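Local coordinates for protein putative sulfatase yidJ (Bacteroides fragilis, PDB 2QZU) that probably hydrolyses sulfate esters as a metal-dependent member of the sulfatase family, within the alkaline phosphatase clan, at residues Tyr125-Ala137 and Arg162-Thr174. Residues are numbered along the deposited sequence; the frame is centred on the assembly and turned at random.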
loop_
_atom_site.group_PDB
_atom_site.type_symbol
_atom_site.label_atom_id
_atom_site.label_comp_id
_atom_site.label_asym_id
_atom_site.label_seq_id
_atom_site.Cartn_x
_atom_site.Cartn_y
_atom_site.Cartn_z
ATOM N N TYR A 125 -5.268 17.521 37.940
ATOM C CA TYR A 125 -5.000 17.973 36.578
ATOM C C TYR A 125 -6.130 17.644 35.617
ATOM O O TYR A 125 -6.794 16.618 35.755
ATOM C CB TYR A 125 -3.718 17.327 36.044
ATOM C CG TYR A 125 -2.446 18.040 36.412
ATOM C CD1 TYR A 125 -2.103 18.259 37.745
ATOM C CD2 TYR A 125 -1.571 18.483 35.423
ATOM C CE1 TYR A 125 -0.914 18.906 38.084
ATOM C CE2 TYR A 125 -0.383 19.130 35.748
ATOM C CZ TYR A 125 -0.062 19.339 37.078
ATOM O OH TYR A 125 1.111 19.985 37.389
ATOM N N ASN A 126 -6.343 18.533 34.652
ATOM C CA ASN A 126 -7.343 18.333 33.611
ATOM C C ASN A 126 -6.544 17.456 32.644
ATOM O O ASN A 126 -5.449 17.845 32.232
ATOM C CB ASN A 126 -7.684 19.666 32.951
ATOM C CG ASN A 126 -9.172 19.857 32.754
ATOM O OD1 ASN A 126 -9.867 18.964 32.270
ATOM N ND2 ASN A 126 -9.670 21.032 33.122
HETATM N N MSE A 127 -7.076 16.289 32.286
HETATM C CA MSE A 127 -6.350 15.351 31.418
HETATM C C MSE A 127 -6.914 15.131 30.012
HETATM O O MSE A 127 -8.123 15.007 29.831
HETATM C CB MSE A 127 -6.267 13.986 32.109
HETATM C CG MSE A 127 -5.784 14.023 33.549
HETATM SE SE MSE A 127 -3.946 14.561 33.718
HETATM C CE MSE A 127 -3.095 13.063 32.831
ATOM N N GLY A 128 -6.021 15.041 29.029
ATOM C CA GLY A 128 -6.446 14.810 27.655
ATOM C C GLY A 128 -5.460 13.968 26.855
ATOM O O GLY A 128 -4.248 14.083 27.031
ATOM N N TYR A 129 -5.979 13.115 25.978
ATOM C CA TYR A 129 -5.140 12.265 25.140
ATOM C C TYR A 129 -5.709 12.263 23.725
ATOM O O TYR A 129 -6.877 11.944 23.518
ATOM C CB TYR A 129 -5.109 10.828 25.679
ATOM C CG TYR A 129 -4.016 9.968 25.060
ATOM C CD1 TYR A 129 -2.844 9.683 25.766
ATOM C CD2 TYR A 129 -4.137 9.470 23.763
ATOM C CE1 TYR A 129 -1.820 8.927 25.197
ATOM C CE2 TYR A 129 -3.111 8.709 23.179
ATOM C CZ TYR A 129 -1.958 8.446 23.905
ATOM O OH TYR A 129 -0.934 7.716 23.347
ATOM N N ILE A 130 -4.880 12.627 22.753
ATOM C CA ILE A 130 -5.310 12.666 21.360
ATOM C C ILE A 130 -4.333 11.853 20.515
ATOM O O ILE A 130 -3.127 12.075 20.581
ATOM C CB ILE A 130 -5.320 14.124 20.826
ATOM C CG1 ILE A 130 -6.234 14.998 21.687
ATOM C CG2 ILE A 130 -5.771 14.148 19.372
ATOM C CD1 ILE A 130 -6.120 16.478 21.377
ATOM N N GLY A 131 -4.844 10.904 19.737
ATOM C CA GLY A 131 -3.955 10.129 18.886
ATOM C C GLY A 131 -3.876 8.642 19.144
ATOM O O GLY A 131 -4.803 8.035 19.683
ATOM N N LYS A 132 -2.745 8.062 18.755
ATOM C CA LYS A 132 -2.483 6.633 18.887
ATOM C C LYS A 132 -2.155 6.215 20.317
ATOM O O LYS A 132 -1.279 6.793 20.959
ATOM C CB LYS A 132 -1.328 6.257 17.953
ATOM C CG LYS A 132 -0.915 4.802 17.996
ATOM C CD LYS A 132 0.240 4.556 17.039
ATOM C CE LYS A 132 0.759 3.135 17.170
ATOM N NZ LYS A 132 1.946 2.907 16.302
ATOM N N TRP A 133 -2.865 5.197 20.801
ATOM C CA TRP A 133 -2.692 4.664 22.158
ATOM C C TRP A 133 -1.914 3.345 22.094
ATOM O O TRP A 133 -0.893 3.169 22.765
ATOM C CB TRP A 133 -4.083 4.440 22.771
ATOM C CG TRP A 133 -4.124 3.834 24.144
ATOM C CD1 TRP A 133 -4.752 2.673 24.506
ATOM C CD2 TRP A 133 -3.585 4.391 25.350
ATOM N NE1 TRP A 133 -4.643 2.479 25.865
ATOM C CE2 TRP A 133 -3.931 3.520 26.407
ATOM C CE3 TRP A 133 -2.846 5.547 25.641
ATOM C CZ2 TRP A 133 -3.565 3.765 27.737
ATOM C CZ3 TRP A 133 -2.478 5.795 26.969
ATOM C CH2 TRP A 133 -2.841 4.903 27.998
ATOM N N HIS A 134 -2.419 2.426 21.273
ATOM C CA HIS A 134 -1.832 1.106 21.040
ATOM C C HIS A 134 -1.406 0.345 22.298
ATOM O O HIS A 134 -0.307 -0.203 22.350
ATOM C CB HIS A 134 -0.628 1.220 20.093
ATOM C CG HIS A 134 -0.320 -0.051 19.359
ATOM N ND1 HIS A 134 0.847 -0.234 18.644
ATOM C CD2 HIS A 134 -1.028 -1.195 19.216
ATOM C CE1 HIS A 134 0.840 -1.434 18.095
ATOM N NE2 HIS A 134 -0.288 -2.041 18.425
ATOM N N LEU A 135 -2.273 0.311 23.307
ATOM C CA LEU A 135 -1.953 -0.406 24.535
ATOM C C LEU A 135 -3.072 -1.352 24.984
ATOM O O LEU A 135 -3.069 -1.835 26.117
ATOM C CB LEU A 135 -1.611 0.589 25.653
ATOM C CG LEU A 135 -0.194 1.172 25.565
ATOM C CD1 LEU A 135 -0.064 2.355 26.515
ATOM C CD2 LEU A 135 0.830 0.083 25.901
ATOM N N ASP A 136 -4.019 -1.620 24.087
ATOM C CA ASP A 136 -5.130 -2.529 24.386
ATOM C C ASP A 136 -5.117 -3.747 23.456
ATOM O O ASP A 136 -4.906 -3.617 22.251
ATOM C CB ASP A 136 -6.474 -1.806 24.243
ATOM C CG ASP A 136 -6.622 -0.646 25.210
ATOM O OD1 ASP A 136 -6.431 -0.848 26.427
ATOM O OD2 ASP A 136 -6.932 0.469 24.750
ATOM N N ALA A 137 -5.348 -4.929 24.024
ATOM C CA ALA A 137 -5.382 -6.168 23.245
ATOM C C ALA A 137 -6.729 -6.312 22.532
ATOM O O ALA A 137 -7.786 -6.228 23.157
ATOM C CB ALA A 137 -5.151 -7.368 24.167
ATOM N N ARG A 162 -10.126 1.941 31.255
ATOM C CA ARG A 162 -8.758 1.586 30.871
ATOM C C ARG A 162 -7.992 2.801 30.333
ATOM O O ARG A 162 -6.928 2.655 29.731
ATOM C CB ARG A 162 -8.760 0.470 29.817
ATOM C CG ARG A 162 -9.040 -0.929 30.381
ATOM C CD ARG A 162 -9.029 -1.999 29.289
ATOM N NE ARG A 162 -7.760 -2.055 28.567
ATOM C CZ ARG A 162 -6.656 -2.634 29.030
ATOM N NH1 ARG A 162 -6.662 -3.222 30.220
ATOM N NH2 ARG A 162 -5.540 -2.608 28.309
ATOM N N ARG A 163 -8.521 3.999 30.565
ATOM C CA ARG A 163 -7.872 5.212 30.072
ATOM C C ARG A 163 -6.915 5.878 31.057
ATOM O O ARG A 163 -6.328 6.911 30.757
ATOM C CB ARG A 163 -8.932 6.217 29.608
ATOM C CG ARG A 163 -9.696 5.723 28.401
ATOM C CD ARG A 163 -10.801 6.665 27.959
ATOM N NE ARG A 163 -11.609 6.022 26.929
ATOM C CZ ARG A 163 -12.734 6.521 26.426
ATOM N NH1 ARG A 163 -13.203 7.689 26.851
ATOM N NH2 ARG A 163 -13.406 5.833 25.517
ATOM N N HIS A 164 -6.768 5.276 32.231
ATOM C CA HIS A 164 -5.860 5.775 33.251
ATOM C C HIS A 164 -5.898 7.281 33.528
ATOM O O HIS A 164 -4.860 7.939 33.602
ATOM C CB HIS A 164 -4.440 5.325 32.897
ATOM C CG HIS A 164 -4.265 3.841 32.957
ATOM N ND1 HIS A 164 -3.921 3.179 34.115
ATOM C CD2 HIS A 164 -4.492 2.879 32.029
ATOM C CE1 HIS A 164 -3.947 1.875 33.901
ATOM N NE2 HIS A 164 -4.290 1.668 32.642
ATOM N N GLY A 165 -7.102 7.823 33.682
ATOM C CA GLY A 165 -7.228 9.234 33.998
ATOM C C GLY A 165 -7.418 10.217 32.861
ATOM O O GLY A 165 -7.753 11.374 33.105
ATOM N N PHE A 166 -7.206 9.779 31.626
ATOM C CA PHE A 166 -7.372 10.671 30.482
ATOM C C PHE A 166 -8.858 10.864 30.200
ATOM O O PHE A 166 -9.457 10.102 29.440
ATOM C CB PHE A 166 -6.660 10.089 29.255
ATOM C CG PHE A 166 -5.155 10.193 29.315
ATOM C CD1 PHE A 166 -4.529 11.437 29.262
ATOM C CD2 PHE A 166 -4.365 9.051 29.416
ATOM C CE1 PHE A 166 -3.133 11.541 29.303
ATOM C CE2 PHE A 166 -2.972 9.143 29.457
ATOM C CZ PHE A 166 -2.356 10.394 29.401
ATOM N N ASP A 167 -9.439 11.893 30.814
ATOM C CA ASP A 167 -10.860 12.194 30.665
ATOM C C ASP A 167 -11.263 12.668 29.272
ATOM O O ASP A 167 -12.300 12.253 28.754
ATOM C CB ASP A 167 -11.294 13.212 31.723
ATOM C CG ASP A 167 -11.205 12.653 33.135
ATOM O OD1 ASP A 167 -11.641 11.502 33.344
ATOM O OD2 ASP A 167 -10.707 13.360 34.034
ATOM N N HIS A 168 -10.465 13.547 28.674
ATOM C CA HIS A 168 -10.747 14.017 27.319
ATOM C C HIS A 168 -10.054 12.995 26.426
ATOM O O HIS A 168 -8.835 12.827 26.495
ATOM C CB HIS A 168 -10.157 15.405 27.085
ATOM C CG HIS A 168 -10.426 15.948 25.719
ATOM N ND1 HIS A 168 -11.695 16.266 25.280
ATOM C CD2 HIS A 168 -9.594 16.215 24.684
ATOM C CE1 HIS A 168 -11.630 16.708 24.037
ATOM N NE2 HIS A 168 -10.366 16.687 23.652
ATOM N N TRP A 169 -10.832 12.324 25.582
ATOM C CA TRP A 169 -10.305 11.255 24.746
ATOM C C TRP A 169 -10.725 11.319 23.279
ATOM O O TRP A 169 -11.909 11.291 22.964
ATOM C CB TRP A 169 -10.762 9.927 25.367
ATOM C CG TRP A 169 -10.136 8.666 24.837
ATOM C CD1 TRP A 169 -10.656 7.819 23.897
ATOM C CD2 TRP A 169 -8.915 8.068 25.283
ATOM N NE1 TRP A 169 -9.835 6.723 23.741
ATOM C CE2 TRP A 169 -8.756 6.854 24.579
ATOM C CE3 TRP A 169 -7.935 8.439 26.216
ATOM C CZ2 TRP A 169 -7.661 6.007 24.774
ATOM C CZ3 TRP A 169 -6.844 7.596 26.412
ATOM C CH2 TRP A 169 -6.717 6.394 25.694
ATOM N N ILE A 170 -9.735 11.422 22.398
ATOM C CA ILE A 170 -9.952 11.433 20.952
ATOM C C ILE A 170 -8.789 10.583 20.469
ATOM O O ILE A 170 -7.747 11.102 20.067
ATOM C CB ILE A 170 -9.841 12.847 20.360
ATOM C CG1 ILE A 170 -10.879 13.761 21.015
ATOM C CG2 ILE A 170 -10.065 12.793 18.853
ATOM C CD1 ILE A 170 -10.741 15.220 20.641
ATOM N N ALA A 171 -8.977 9.271 20.511
ATOM C CA ALA A 171 -7.902 8.365 20.166
ATOM C C ALA A 171 -8.334 7.057 19.531
ATOM O O ALA A 171 -9.523 6.801 19.326
ATOM C CB ALA A 171 -7.098 8.074 21.423
ATOM N N TYR A 172 -7.336 6.235 19.224
ATOM C CA TYR A 172 -7.553 4.925 18.626
ATOM C C TYR A 172 -6.435 3.976 19.068
ATOM O O TYR A 172 -5.495 4.394 19.753
ATOM C CB TYR A 172 -7.578 5.041 17.098
ATOM C CG TYR A 172 -6.323 5.636 16.499
ATOM C CD1 TYR A 172 -6.121 7.019 16.466
ATOM C CD2 TYR A 172 -5.325 4.812 15.973
ATOM C CE1 TYR A 172 -4.951 7.563 15.921
ATOM C CE2 TYR A 172 -4.162 5.344 15.427
ATOM C CZ TYR A 172 -3.981 6.719 15.405
ATOM O OH TYR A 172 -2.834 7.245 14.856
ATOM N N GLY A 173 -6.551 2.698 18.703
ATOM C CA GLY A 173 -5.531 1.720 19.060
ATOM C C GLY A 173 -4.353 1.936 18.130
ATOM O O GLY A 173 -3.320 2.468 18.531
ATOM N N THR A 174 -4.502 1.490 16.887
ATOM C CA THR A 174 -3.492 1.710 15.860
ATOM C C THR A 174 -4.226 1.652 14.525
ATOM O O THR A 174 -5.219 0.937 14.385
ATOM C CB THR A 174 -2.311 0.700 15.929
ATOM O OG1 THR A 174 -1.224 1.203 15.135
ATOM C CG2 THR A 174 -2.719 -0.674 15.431
HETATM O O HOH W 1 -9.862 15.498 36.321
HETATM O O HOH W 2 -9.370 15.414 33.311
HETATM O O HOH W 3 1.211 3.192 13.692
HETATM O O HOH W 4 -5.355 0.838 28.283
#
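Tyr129 and Trp133 meet Phe166 and Trp169 in an aromatic cluster on one face of the parallel pair 126-130 and 168-172, the latter an outermost strand of the large mixed sheet of this sulfatase. As a worked example of aromatic packing, two of the ring pairs set an edge against a face, while Tyr129 and Trp169 lie nearly parallel but slid apart. Tyr129 presents its edge to the face of Phe166, the centroids 5.1 Å apart and the planes at 71°, and its CB also lies over that face as a CH-pi donor. The edge of Trp169 meets the face of Trp133, Trp169 CH2 lying 3.7 Å from Trp133 CD2, while Leu135 CD1 covers the opposite face. With CG anti to the backbone N (chi1 177°), the Trp133 indole is directed toward segment 162-174, where it crosses Trp169 at about a right angle. Selenomethionine Met127 extends the apolar patch, its bent chain bringing CE to 3.8 Å from Phe166 CE1, and helix 116-122 packs against both residues.

Between the strands the backbone hydrogen bonds follow the parallel pattern: His168 N to Met127 O, Tyr129 N to His168 O, Ile170 N to Tyr129 O, Gly131 N to Ile170 O. The chain turns a corner at Gly131, yet the pairing continues, Trp133 N bonding Tyr172 O at 2.9 Å. Farther along, Thr174 CB sits over the centre of the His134 ring, whose ND1 hydrogen-bonds OG of Ser76, predicted to become 3-oxoalanine but here still serine; Lys132 NZ pairs with Asp36.

At the polar edge, Arg162 grips Asp136 side-on. Arg162 NH2, also bonded to Leu109 O, lies 2.7 Å from Asp136 OD1 on its anti lone pair, whereas Arg162 NE, 2.8 Å from the same oxygen, approaches from above the carboxylate plane. A water accepts from Trp133 NE1 and donates to Asp136 OD1 and Arg162 O.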